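Local structure of AlyGC (Glaciecola chathamensis, 5GKD) at residues Asn274-Gly279 against Asn395-Pro400; Ile417-Val422 against Tyr427-Pro432. The protein probably cleaves alginate by beta-elimination, as a marine bacterial alginate lyase of polysaccharide lyase family 6. All blocks are in the same frame, centred on the assembly; numbering follows the deposited sequence.

Contact 1 of 2, residues Asn274-Gly279 against Asn395-Pro400; sequences NNYLEG and NGLLYP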
loop_
_atom_site.group_PDB
_atom_site.type_symbol
_atom_site.label_atom_id
_atom_site.label_comp_id
_atom_site.label_asym_id
_atom_site.label_seq_id
_atom_site.Cartn_x
_atom_site.Cartn_y
_atom_site.Cartn_z
ATOM N N ASN A 274 -37.202 -30.785 3.085
ATOM C CA ASN A 274 -36.407 -32.009 3.113
ATOM C C ASN A 274 -34.901 -31.738 3.206
ATOM O O ASN A 274 -34.099 -32.483 2.652
ATOM C CB ASN A 274 -36.719 -32.887 1.897
ATOM C CG ASN A 274 -36.457 -34.341 2.172
ATOM O OD1 ASN A 274 -36.760 -34.816 3.251
ATOM N ND2 ASN A 274 -35.852 -35.048 1.217
ATOM N N ASN A 275 -34.496 -30.692 3.914
ATOM C CA ASN A 275 -33.088 -30.417 4.158
ATOM C C ASN A 275 -32.661 -30.887 5.548
ATOM O O ASN A 275 -33.408 -30.777 6.522
ATOM C CB ASN A 275 -32.788 -28.920 4.018
ATOM C CG ASN A 275 -33.156 -28.382 2.658
ATOM O OD1 ASN A 275 -32.461 -28.625 1.663
ATOM N ND2 ASN A 275 -34.254 -27.644 2.602
ATOM N N TYR A 276 -31.420 -31.357 5.640
ATOM C CA TYR A 276 -30.854 -31.896 6.868
ATOM C C TYR A 276 -29.720 -31.002 7.349
ATOM O O TYR A 276 -28.775 -30.743 6.596
ATOM C CB TYR A 276 -30.354 -33.326 6.638
ATOM C CG TYR A 276 -29.733 -33.978 7.847
ATOM C CD1 TYR A 276 -28.393 -33.770 8.172
ATOM C CD2 TYR A 276 -30.484 -34.805 8.661
ATOM C CE1 TYR A 276 -27.831 -34.377 9.266
ATOM C CE2 TYR A 276 -29.937 -35.412 9.755
ATOM C CZ TYR A 276 -28.615 -35.197 10.056
ATOM O OH TYR A 276 -28.085 -35.821 11.139
ATOM N N LEU A 277 -29.800 -30.569 8.609
ATOM C CA LEU A 277 -28.909 -29.568 9.194
ATOM C C LEU A 277 -28.425 -30.061 10.555
ATOM O O LEU A 277 -29.236 -30.334 11.446
ATOM C CB LEU A 277 -29.623 -28.214 9.339
ATOM C CG LEU A 277 -30.149 -27.499 8.084
ATOM C CD1 LEU A 277 -31.468 -28.047 7.602
ATOM C CD2 LEU A 277 -30.281 -26.000 8.315
ATOM N N GLU A 278 -27.109 -30.166 10.720
ATOM C CA GLU A 278 -26.527 -30.746 11.919
ATOM C C GLU A 278 -25.302 -29.963 12.350
ATOM O O GLU A 278 -24.435 -29.654 11.537
ATOM C CB GLU A 278 -26.124 -32.219 11.708
ATOM C CG GLU A 278 -25.523 -32.863 12.937
ATOM C CD GLU A 278 -25.140 -34.319 12.723
ATOM O OE1 GLU A 278 -25.518 -34.902 11.685
ATOM O OE2 GLU A 278 -24.453 -34.885 13.596
ATOM N N GLY A 279 -25.229 -29.685 13.648
ATOM C CA GLY A 279 -24.034 -29.154 14.283
ATOM C C GLY A 279 -23.647 -27.779 13.798
ATOM O O GLY A 279 -22.452 -27.494 13.643
ATOM N N ASN A 395 -26.906 -43.817 5.506
ATOM C CA ASN A 395 -26.659 -42.671 4.658
ATOM C C ASN A 395 -25.945 -41.544 5.390
ATOM O O ASN A 395 -25.823 -40.446 4.854
ATOM C CB ASN A 395 -27.977 -42.177 4.062
ATOM C CG ASN A 395 -28.922 -41.601 5.111
ATOM O OD1 ASN A 395 -28.619 -41.582 6.295
ATOM N ND2 ASN A 395 -30.063 -41.116 4.665
ATOM N N GLY A 396 -25.492 -41.801 6.616
ATOM C CA GLY A 396 -24.820 -40.817 7.438
ATOM C C GLY A 396 -25.708 -39.833 8.173
ATOM O O GLY A 396 -25.179 -38.936 8.836
ATOM N N LEU A 397 -27.029 -39.957 8.090
ATOM C CA LEU A 397 -27.921 -38.976 8.684
ATOM C C LEU A 397 -28.654 -39.538 9.900
ATOM O O LEU A 397 -28.968 -40.731 9.965
ATOM C CB LEU A 397 -28.939 -38.479 7.663
ATOM C CG LEU A 397 -28.411 -37.935 6.335
ATOM C CD1 LEU A 397 -29.572 -37.479 5.482
ATOM C CD2 LEU A 397 -27.425 -36.806 6.564
ATOM N N LEU A 398 -28.952 -38.644 10.847
ATOM C CA LEU A 398 -29.672 -38.998 12.063
ATOM C C LEU A 398 -31.178 -39.010 11.835
ATOM O O LEU A 398 -31.733 -38.098 11.215
ATOM C CB LEU A 398 -29.339 -38.007 13.180
ATOM C CG LEU A 398 -27.923 -38.059 13.738
ATOM C CD1 LEU A 398 -27.670 -36.851 14.626
ATOM C CD2 LEU A 398 -27.727 -39.349 14.511
ATOM N N TYR A 399 -31.839 -40.037 12.366
ATOM C CA TYR A 399 -33.285 -40.187 12.329
ATOM C C TYR A 399 -33.815 -40.604 13.693
ATOM O O TYR A 399 -33.135 -41.315 14.438
ATOM C CB TYR A 399 -33.706 -41.235 11.289
ATOM C CG TYR A 399 -33.406 -40.827 9.873
ATOM C CD1 TYR A 399 -32.166 -41.093 9.298
ATOM C CD2 TYR A 399 -34.359 -40.181 9.107
ATOM C CE1 TYR A 399 -31.885 -40.725 7.994
ATOM C CE2 TYR A 399 -34.090 -39.805 7.815
ATOM C CZ TYR A 399 -32.853 -40.072 7.259
ATOM O OH TYR A 399 -32.614 -39.684 5.965
ATOM N N PRO A 400 -35.026 -40.181 14.048
ATOM C CA PRO A 400 -35.686 -40.741 15.234
ATOM C C PRO A 400 -35.725 -42.263 15.165
ATOM O O PRO A 400 -35.958 -42.846 14.106
ATOM C CB PRO A 400 -37.102 -40.152 15.171
ATOM C CG PRO A 400 -37.006 -38.962 14.269
ATOM C CD PRO A 400 -35.923 -39.298 13.277
#
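The phenolic oxygen of Tyr276 is gripped by two groups at once. It accepts the backbone N-H of Leu398, with 3.0 Å from Tyr276 OH to Leu398 N and an N-H...O angle of 160°, and it donates its own proton to Glu278, 2.8 Å from Tyr276 OH to Glu278 OE1. That carboxylate oxygen lies at the edge of the ring, in its plane, whereas the phenol meets the carboxylate from above, 51° out of the carboxylate plane. Glu278 gets there on an extended chain, and its other oxygen, OE2, forms a salt bridge with Arg392. Leu397 supplies a CH-pi contact: its CD2 methyl sits over one ring face, 3.7 Å from the centroid of the Tyr276 ring, leaning toward CD1 and CE1. Leu398 packs about the hydroxyl, with its CB 3.2 Å from Tyr276 OH, and its CD1 approaches Glu278 OE2 at 3.9 Å. Tyr276 and Glu278 alternate with Leu277 along strand 271-278, which forms one side of a coil in the right-handed parallel beta-helix expected of this pectate lyase-like family; backbone bonds to Phe252 and Thr315 tie it to the neighbouring coils. The facing segment belongs to the small antiparallel hairpin of strands 390-392 and 398-400, which thus packs on the outside of the helix. A phenylalanine in place of Tyr276 would probably keep the CH-pi contact but leave Leu398 N and Glu278 OE1 without their shared partner. Tyr276 carries CG anti to its own N (chi1 179°), which directs the ring across to the hairpin. Before Leu397, an Asx turn shapes the loop: Asn395 OD1 accepts from Leu397 N at 2.9 Å, while Asn395 ND2 donates to Tyr399 OH lying in its amide plane.

Contact 2 of 2, residues Ile417-Val422 against Tyr427-Pro432; sequences IGKDEV and YPKVEP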
loop_
_atom_site.group_PDB
_atom_site.type_symbol
_atom_site.label_atom_id
_atom_site.label_comp_id
_atom_site.label_asym_id
_atom_site.label_seq_id
_atom_site.Cartn_x
_atom_site.Cartn_y
_atom_site.Cartn_z
ATOM N N ILE A 417 -24.294 -36.956 -1.300
ATOM C CA ILE A 417 -23.126 -37.200 -2.135
ATOM C C ILE A 417 -21.863 -37.121 -1.285
ATOM O O ILE A 417 -21.760 -36.304 -0.359
ATOM C CB ILE A 417 -23.088 -36.221 -3.320
ATOM C CG1 ILE A 417 -22.036 -36.672 -4.334
ATOM C CG2 ILE A 417 -22.858 -34.794 -2.874
ATOM C CD1 ILE A 417 -22.545 -36.635 -5.747
ATOM N N GLY A 418 -20.915 -38.006 -1.569
ATOM C CA GLY A 418 -19.682 -38.056 -0.818
ATOM C C GLY A 418 -18.583 -37.191 -1.408
ATOM O O GLY A 418 -18.623 -36.810 -2.565
ATOM N N LYS A 419 -17.593 -36.876 -0.574
ATOM C CA LYS A 419 -16.473 -36.067 -1.032
ATOM C C LYS A 419 -15.724 -36.739 -2.183
ATOM O O LYS A 419 -15.180 -36.050 -3.050
ATOM C CB LYS A 419 -15.521 -35.780 0.132
ATOM C CG LYS A 419 -14.341 -34.857 -0.195
ATOM C CD LYS A 419 -13.571 -34.521 1.070
ATOM C CE LYS A 419 -12.442 -33.562 0.812
ATOM N NZ LYS A 419 -11.593 -33.371 2.031
ATOM N N ASP A 420 -15.683 -38.073 -2.215
ATOM C CA ASP A 420 -14.960 -38.760 -3.274
ATOM C C ASP A 420 -15.850 -39.159 -4.443
ATOM O O ASP A 420 -15.378 -39.829 -5.359
ATOM C CB ASP A 420 -14.212 -39.982 -2.718
ATOM C CG ASP A 420 -15.034 -40.791 -1.745
ATOM O OD1 ASP A 420 -16.201 -41.133 -2.051
ATOM O OD2 ASP A 420 -14.497 -41.101 -0.658
ATOM N N GLU A 421 -17.104 -38.732 -4.460
ATOM C CA GLU A 421 -17.963 -38.928 -5.618
ATOM C C GLU A 421 -18.099 -37.670 -6.446
ATOM O O GLU A 421 -18.978 -37.580 -7.294
ATOM C CB GLU A 421 -19.345 -39.382 -5.184
ATOM C CG GLU A 421 -19.330 -40.598 -4.299
ATOM C CD GLU A 421 -20.704 -40.912 -3.798
ATOM O OE1 GLU A 421 -21.412 -41.700 -4.445
ATOM O OE2 GLU A 421 -21.096 -40.327 -2.783
ATOM N N VAL A 422 -17.244 -36.701 -6.208
ATOM C CA VAL A 422 -17.369 -35.379 -6.774
ATOM C C VAL A 422 -15.979 -34.961 -7.246
ATOM O O VAL A 422 -14.969 -35.497 -6.796
ATOM C CB VAL A 422 -17.984 -34.460 -5.692
ATOM C CG1 VAL A 422 -17.530 -33.154 -5.812
ATOM C CG2 VAL A 422 -19.513 -34.488 -5.741
ATOM N N TYR A 427 -7.024 -35.800 -9.483
ATOM C CA TYR A 427 -6.432 -34.651 -8.811
ATOM C C TYR A 427 -6.809 -34.723 -7.335
ATOM O O TYR A 427 -8.001 -34.813 -7.012
ATOM C CB TYR A 427 -6.910 -33.340 -9.421
ATOM C CG TYR A 427 -5.984 -32.172 -9.188
ATOM C CD1 TYR A 427 -4.931 -31.916 -10.060
ATOM C CD2 TYR A 427 -6.169 -31.316 -8.117
ATOM C CE1 TYR A 427 -4.095 -30.849 -9.859
ATOM C CE2 TYR A 427 -5.321 -30.241 -7.913
ATOM C CZ TYR A 427 -4.291 -30.014 -8.795
ATOM O OH TYR A 427 -3.433 -28.952 -8.619
ATOM N N PRO A 428 -5.834 -34.676 -6.425
ATOM C CA PRO A 428 -6.120 -34.943 -5.010
ATOM C C PRO A 428 -6.853 -33.804 -4.328
ATOM O O PRO A 428 -6.685 -32.634 -4.665
ATOM C CB PRO A 428 -4.725 -35.135 -4.402
ATOM C CG PRO A 428 -3.847 -34.279 -5.276
ATOM C CD PRO A 428 -4.396 -34.482 -6.671
ATOM N N LYS A 429 -7.680 -34.169 -3.351
ATOM C CA LYS A 429 -8.307 -33.222 -2.437
ATOM C C LYS A 429 -7.449 -33.149 -1.179
ATOM O O LYS A 429 -7.251 -34.155 -0.501
ATOM C CB LYS A 429 -9.738 -33.650 -2.109
ATOM C CG LYS A 429 -10.626 -33.810 -3.348
ATOM C CD LYS A 429 -12.050 -34.183 -2.991
ATOM C CE LYS A 429 -12.942 -34.223 -4.232
ATOM N NZ LYS A 429 -12.581 -35.310 -5.171
ATOM N N VAL A 430 -6.948 -31.962 -0.862
ATOM C CA VAL A 430 -5.773 -31.815 -0.019
ATOM C C VAL A 430 -6.072 -30.819 1.100
ATOM O O VAL A 430 -7.085 -30.120 1.084
ATOM C CB VAL A 430 -4.547 -31.403 -0.873
ATOM C CG1 VAL A 430 -4.491 -29.895 -1.155
ATOM C CG2 VAL A 430 -3.266 -31.959 -0.286
ATOM N N GLU A 431 -5.212 -30.789 2.093
ATOM C CA GLU A 431 -5.449 -29.844 3.175
ATOM C C GLU A 431 -4.883 -28.473 2.809
ATOM O O GLU A 431 -3.762 -28.387 2.314
ATOM C CB GLU A 431 -4.809 -30.338 4.470
ATOM C CG GLU A 431 -5.562 -31.477 5.093
ATOM C CD GLU A 431 -7.004 -31.095 5.370
ATOM O OE1 GLU A 431 -7.217 -30.286 6.298
ATOM O OE2 GLU A 431 -7.913 -31.560 4.635
ATOM N N PRO A 432 -5.635 -27.391 3.057
ATOM C CA PRO A 432 -5.200 -26.057 2.609
ATOM C C PRO A 432 -4.122 -25.398 3.455
ATOM O O PRO A 432 -3.364 -24.573 2.931
ATOM C CB PRO A 432 -6.493 -25.234 2.661
ATOM C CG PRO A 432 -7.356 -25.936 3.668
ATOM C CD PRO A 432 -7.018 -27.395 3.563
HETATM O O HOH W 1 -9.621 -31.653 1.072
#
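Lys429 reaches from its backbone to the 417-422 turn alongside Lys419, the two side chains running past each other in opposite directions. Its CB lies 4.0 Å from Lys419 CE, so the contact starts with methylene against methylene. Further out, Lys429 CD packs 3.7 Å from Lys419 CG and also comes near the carbonyl oxygen of Lys419. The next carbon, Lys429 CE, is closer still to that oxygen, 3.1 Å from Lys419 O. Up to CE the chain is extended; a bend at the last torsion (chi4 67°) then brings the ammonium to Val422. Lys429 NZ donates to Val422 O at 2.9 Å, with a C=O...N angle of 149° and the nitrogen tilted 29° from the carbonyl plane. Lys419 O is near the same nitrogen, but the angle is too poor for a hydrogen bond. Tyr170 adds a cation-pi interaction to Lys429.

Lys419, fully extended, ends at a water: Lys419 NZ donates to it at 2.8 Å, and the water donates to Val430 O at 3.0 Å. The turn itself is closed by Glu421 N bonding Gly418 O and by Glu421 OE2 accepting from Gly418 N. Both segments are irregular, and Lys419 and Val422 touch Tyr170 and Tyr205 on beta-helix strands 170-171 and 200-207: this is an irregular linker, held by a lysine-to-carbonyl bond, packed along the side of a parallel beta-helix.

Overall arrangement
From the N terminus, the chain first builds the coils of the N-terminal beta-helix, where strand 271-278 supplies the first half of contact 1. A further 115 residues complete later coils before 395-400 returns to that strand, so contact 1 closes a long loop and ties the hairpin of strands 390-392 and 398-400 to the helix wall. Contact 2 follows in series, neither nesting nor crossing, and closes a short loop, four residues separating its segments, within the irregular connection from strand 398-400 to strand 441-444, which begins the second set of parallel strands. That connection runs back over earlier coils near strands 170-171 and 200-207. The contact centres lie about 21 Å apart, their nearest atoms about 7 Å.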